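Local coordinates for endo-beta-1,4-glucanase (Ampullaria crossean, PDB 5XBU), which probably hydrolyses internal beta-1,4-glucosidic bonds in cellulose as a glycoside hydrolase family 45 endoglucanase, at residues Leu53-Tyr64 with Val139-Gln149. Sequence-based numbering, arbitrary orientation.
Sequences LQKHVTAPSERY and VHFDLQDQVGQ
With CG set between its own backbone N and carbonyl carbon (chi1 60°) and the chain bent again at chi2, Gln149 folds its amide against the C-terminal end of helix 50-54, where NE2 meets the carbonyls of Leu53, in its last turn, and of Lys55, just past it. NE2 gives one proton to Leu53 O at 2.9 Å, from well above that carbonyl's plane, and the other, almost straight, to Lys55 O. The amide's other end is used too: OE1 takes the N-H of Val147 in its carbonyl plane, which fixes the flip of the group and ties it to the Asp145-Gly148 type I turn. Cut back to an alanine here, the side chain could supply none of these bonds, which would probably leave the carbonyls of Leu53 and Lys55 without this donor and Val147 N without its acceptor, freeing the turn to shift. Nearby, water 1 joins Gln149 O to His56 NE2 at the edge of the imidazole ring.

Beyond this clasp, strands 57-60 and 140-144 pair antiparallel. Asp142 O is gripped twice, by Ala59 N at 2.8 Å in the carbonyl plane and by the hydroxyl of Thr58 from above it; Thr58 OG1 gets there by lying opposite the backbone N (chi1 -176°). At the far end Ser61 accepts His140 N on OG at 3.0 Å while its own N-H goes to His140 O. The face carrying Thr58, Pro60, Phe141 and Leu143 is largely apolar: Pro60 CB lies 3.8 Å from Phe141 CE1, and the rings of Phe141 and Tyr64 form an offset edge-to-face pair, the edge of Phe141 toward the face of Tyr64, planes at 77°. Val82 and Leu84 of strand 81-86 also pack on Phe141.

The pairing is thus one seam of the double-psi beta-barrel expected for this family, its apolar face packing against strands 81-86 and 104-108, consistent with the barrel interior, while side-chain amide and hydroxyl donors supplement the backbone ladder at Leu53, Lys55 and Asp142.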
loop_
_atom_site.group_PDB
_atom_site.type_symbol
_atom_site.label_atom_id
_atom_site.label_comp_id
_atom_site.label_asym_id
_atom_site.label_seq_id
_atom_site.Cartn_x
_atom_site.Cartn_y
_atom_site.Cartn_z
ATOM N N LEU A 53 8.838 -5.904 -9.857
ATOM C CA LEU A 53 7.804 -5.605 -10.836
ATOM C C LEU A 53 6.738 -6.684 -10.913
ATOM O O LEU A 53 5.647 -6.421 -11.426
ATOM C CB LEU A 53 8.454 -5.451 -12.228
ATOM C CG LEU A 53 9.379 -4.252 -12.349
ATOM C CD1 LEU A 53 9.995 -4.222 -13.721
ATOM C CD2 LEU A 53 8.647 -2.931 -12.055
ATOM N N GLN A 54 7.035 -7.892 -10.425
ATOM C CA GLN A 54 6.201 -9.072 -10.653
ATOM C C GLN A 54 5.347 -9.479 -9.458
ATOM O O GLN A 54 4.278 -10.085 -9.653
ATOM C CB GLN A 54 7.092 -10.273 -10.997
ATOM C CG GLN A 54 7.845 -10.143 -12.290
ATOM C CD GLN A 54 9.005 -11.114 -12.380
ATOM O OE1 GLN A 54 9.483 -11.643 -11.379
ATOM N NE2 GLN A 54 9.472 -11.349 -13.603
ATOM N N LYS A 55 5.840 -9.257 -8.250
ATOM C CA LYS A 55 5.244 -9.813 -7.039
ATOM C C LYS A 55 4.228 -8.861 -6.437
ATOM O O LYS A 55 3.953 -7.802 -6.995
ATOM C CB LYS A 55 6.319 -10.219 -6.050
ATOM C CG LYS A 55 7.129 -11.412 -6.524
ATOM C CD LYS A 55 7.902 -12.025 -5.372
ATOM C CE LYS A 55 8.659 -13.225 -5.788
ATOM N NZ LYS A 55 9.254 -13.882 -4.603
ATOM N N HIS A 56 3.634 -9.280 -5.314
ATOM C CA HIS A 56 2.674 -8.467 -4.580
ATOM C C HIS A 56 3.464 -7.477 -3.725
ATOM O O HIS A 56 3.826 -7.758 -2.576
ATOM C CB HIS A 56 1.813 -9.363 -3.711
ATOM C CG HIS A 56 0.926 -10.255 -4.476
ATOM N ND1 HIS A 56 0.620 -11.528 -4.052
ATOM C CD2 HIS A 56 0.239 -10.067 -5.632
ATOM C CE1 HIS A 56 -0.189 -12.104 -4.938
ATOM N NE2 HIS A 56 -0.439 -11.236 -5.902
ATOM N N VAL A 57 3.729 -6.325 -4.328
ATOM C CA VAL A 57 4.470 -5.253 -3.687
ATOM C C VAL A 57 3.652 -3.967 -3.786
ATOM O O VAL A 57 2.784 -3.799 -4.659
ATOM C CB VAL A 57 5.899 -5.120 -4.278
ATOM C CG1 VAL A 57 6.705 -6.373 -3.959
ATOM C CG2 VAL A 57 5.894 -4.807 -5.771
ATOM N N THR A 58 3.922 -3.061 -2.854
ATOM C CA THR A 58 3.131 -1.865 -2.700
ATOM C C THR A 58 3.997 -0.636 -2.417
ATOM O O THR A 58 5.086 -0.714 -1.837
ATOM C CB THR A 58 2.056 -2.071 -1.600
ATOM O OG1 THR A 58 1.206 -0.936 -1.484
ATOM C CG2 THR A 58 2.615 -2.365 -0.211
ATOM N N ALA A 59 3.423 0.504 -2.795
ATOM C CA ALA A 59 3.850 1.849 -2.421
ATOM C C ALA A 59 2.772 2.433 -1.515
ATOM O O ALA A 59 1.749 2.928 -2.010
ATOM C CB ALA A 59 4.027 2.704 -3.672
ATOM N N PRO A 60 2.952 2.403 -0.197
ATOM C CA PRO A 60 1.973 3.030 0.693
ATOM C C PRO A 60 2.098 4.538 0.671
ATOM O O PRO A 60 3.160 5.103 0.397
ATOM C CB PRO A 60 2.329 2.487 2.086
ATOM C CG PRO A 60 3.242 1.319 1.832
ATOM C CD PRO A 60 3.984 1.696 0.588
ATOM N N SER A 61 1.026 5.186 1.092
ATOM C CA SER A 61 1.054 6.603 1.361
ATOM C C SER A 61 2.216 6.960 2.299
ATOM O O SER A 61 2.571 6.218 3.222
ATOM C CB SER A 61 -0.317 7.023 1.902
ATOM O OG SER A 61 -0.766 6.186 2.946
ATOM N N GLU A 62 2.750 8.154 2.041
ATOM C CA GLU A 62 4.026 8.601 2.590
ATOM C C GLU A 62 4.132 8.490 4.111
ATOM O O GLU A 62 5.166 8.047 4.622
ATOM C CB GLU A 62 4.218 10.058 2.159
ATOM C CG GLU A 62 5.539 10.685 2.543
ATOM C CD GLU A 62 5.700 12.076 1.970
ATOM O OE1 GLU A 62 6.405 12.863 2.625
ATOM O OE2 GLU A 62 5.161 12.387 0.887
ATOM N N ARG A 63 3.127 8.956 4.853
ATOM C CA ARG A 63 3.278 8.989 6.303
ATOM C C ARG A 63 3.296 7.595 6.917
ATOM O O ARG A 63 3.934 7.408 7.958
ATOM C CB ARG A 63 2.236 9.900 6.937
ATOM C CG ARG A 63 2.448 11.371 6.614
ATOM C CD ARG A 63 3.650 12.002 7.389
ATOM N NE ARG A 63 3.828 13.392 6.928
ATOM C CZ ARG A 63 4.502 13.748 5.844
ATOM N NH1 ARG A 63 5.248 12.856 5.205
ATOM N NH2 ARG A 63 4.399 14.990 5.396
ATOM N N TYR A 64 2.648 6.595 6.316
ATOM C CA TYR A 64 2.873 5.224 6.758
ATOM C C TYR A 64 4.238 4.731 6.301
ATOM O O TYR A 64 4.983 4.129 7.079
ATOM C CB TYR A 64 1.759 4.267 6.294
ATOM C CG TYR A 64 2.082 2.844 6.646
ATOM C CD1 TYR A 64 2.103 2.406 7.966
ATOM C CD2 TYR A 64 2.450 1.945 5.664
ATOM C CE1 TYR A 64 2.471 1.120 8.294
ATOM C CE2 TYR A 64 2.834 0.671 5.977
ATOM C CZ TYR A 64 2.846 0.242 7.282
ATOM O OH TYR A 64 3.243 -1.046 7.532
ATOM N N VAL A 139 -4.773 5.183 5.706
ATOM C CA VAL A 139 -3.619 4.769 4.932
ATOM C C VAL A 139 -4.125 4.345 3.565
ATOM O O VAL A 139 -5.290 3.950 3.404
ATOM C CB VAL A 139 -2.845 3.629 5.642
ATOM C CG1 VAL A 139 -3.621 2.353 5.690
ATOM C CG2 VAL A 139 -1.462 3.429 5.050
ATOM N N HIS A 140 -3.237 4.443 2.580
ATOM C CA HIS A 140 -3.501 4.040 1.209
ATOM C C HIS A 140 -2.392 3.108 0.755
ATOM O O HIS A 140 -1.219 3.367 1.021
ATOM C CB HIS A 140 -3.560 5.246 0.298
ATOM C CG HIS A 140 -3.972 4.909 -1.082
ATOM N ND1 HIS A 140 -5.295 4.689 -1.385
ATOM C CD2 HIS A 140 -3.245 4.696 -2.205
ATOM C CE1 HIS A 140 -5.356 4.353 -2.660
ATOM N NE2 HIS A 140 -4.139 4.356 -3.186
ATOM N N PHE A 141 -2.746 2.065 0.013
ATOM C CA PHE A 141 -1.775 1.156 -0.603
ATOM C C PHE A 141 -1.909 1.218 -2.117
ATOM O O PHE A 141 -2.926 0.792 -2.668
ATOM C CB PHE A 141 -1.906 -0.269 -0.075
ATOM C CG PHE A 141 -1.598 -0.351 1.383
ATOM C CD1 PHE A 141 -0.275 -0.265 1.832
ATOM C CD2 PHE A 141 -2.613 -0.440 2.342
ATOM C CE1 PHE A 141 0.022 -0.271 3.177
ATOM C CE2 PHE A 141 -2.303 -0.461 3.689
ATOM C CZ PHE A 141 -1.001 -0.372 4.116
ATOM N N ASP A 142 -0.873 1.721 -2.790
ATOM C CA ASP A 142 -0.804 1.680 -4.241
ATOM C C ASP A 142 -0.142 0.360 -4.612
ATOM O O ASP A 142 0.956 0.059 -4.145
ATOM C CB ASP A 142 -0.025 2.887 -4.762
ATOM C CG ASP A 142 -0.475 3.348 -6.137
ATOM O OD1 ASP A 142 -1.358 2.719 -6.739
ATOM O OD2 ASP A 142 0.104 4.361 -6.587
ATOM N N LEU A 143 -0.804 -0.442 -5.426
ATOM C CA LEU A 143 -0.379 -1.813 -5.654
ATOM C C LEU A 143 0.288 -1.930 -7.027
ATOM O O LEU A 143 -0.308 -1.585 -8.045
ATOM C CB LEU A 143 -1.583 -2.771 -5.575
ATOM C CG LEU A 143 -2.424 -2.609 -4.283
ATOM C CD1 LEU A 143 -3.572 -3.571 -4.321
ATOM C CD2 LEU A 143 -1.581 -2.816 -3.030
ATOM N N GLN A 144 1.522 -2.433 -7.049
ATOM C CA GLN A 144 2.269 -2.601 -8.304
ATOM C C GLN A 144 1.527 -3.566 -9.226
ATOM O O GLN A 144 1.151 -4.669 -8.817
ATOM C CB GLN A 144 3.636 -3.167 -7.956
ATOM C CG GLN A 144 4.529 -3.508 -9.154
ATOM C CD GLN A 144 4.896 -2.313 -9.984
ATOM O OE1 GLN A 144 4.367 -2.117 -11.079
ATOM N NE2 GLN A 144 5.804 -1.476 -9.448
ATOM N N ASP A 145 1.355 -3.155 -10.486
ATOM C CA ASP A 145 0.588 -3.942 -11.445
ATOM C C ASP A 145 1.322 -4.098 -12.774
ATOM O O ASP A 145 0.683 -4.398 -13.781
ATOM C CB ASP A 145 -0.809 -3.325 -11.664
ATOM C CG ASP A 145 -1.805 -4.276 -12.368
ATOM O OD1 ASP A 145 -1.807 -5.512 -12.124
ATOM O OD2 ASP A 145 -2.600 -3.769 -13.181
ATOM N N GLN A 146 2.654 -3.921 -12.795
ATOM C CA GLN A 146 3.396 -3.908 -14.057
ATOM C C GLN A 146 3.100 -5.125 -14.915
ATOM O O GLN A 146 2.997 -5.006 -16.140
ATOM C CB GLN A 146 4.906 -3.766 -13.804
ATOM C CG GLN A 146 5.794 -3.910 -15.067
ATOM C CD GLN A 146 6.566 -2.652 -15.435
ATOM O OE1 GLN A 146 6.196 -1.545 -15.085
ATOM N NE2 GLN A 146 7.651 -2.831 -16.174
ATOM N N VAL A 147 2.976 -6.305 -14.308
ATOM C CA VAL A 147 2.761 -7.544 -15.063
ATOM C C VAL A 147 1.342 -8.085 -14.890
ATOM O O VAL A 147 1.068 -9.268 -15.170
ATOM C CB VAL A 147 3.838 -8.598 -14.761
ATOM C CG1 VAL A 147 5.209 -8.008 -14.962
ATOM C CG2 VAL A 147 3.682 -9.185 -13.356
ATOM N N GLY A 148 0.422 -7.233 -14.462
ATOM C CA GLY A 148 -0.951 -7.660 -14.343
ATOM C C GLY A 148 -1.262 -8.451 -13.095
ATOM O O GLY A 148 -2.310 -9.108 -13.044
ATOM N N GLN A 149 -0.404 -8.390 -12.070
ATOM C CA GLN A 149 -0.631 -9.213 -10.884
ATOM C C GLN A 149 -1.835 -8.757 -10.073
ATOM O O GLN A 149 -2.454 -9.572 -9.364
ATOM C CB GLN A 149 0.622 -9.259 -10.010
ATOM C CG GLN A 149 1.152 -7.913 -9.443
ATOM C CD GLN A 149 2.182 -7.249 -10.354
ATOM O OE1 GLN A 149 1.946 -7.021 -11.546
ATOM N NE2 GLN A 149 3.353 -6.951 -9.793
HETATM O O HOH W 1 -1.695 -11.963 -8.223
HETATM O O HOH W 2 1.222 -5.765 -6.220
#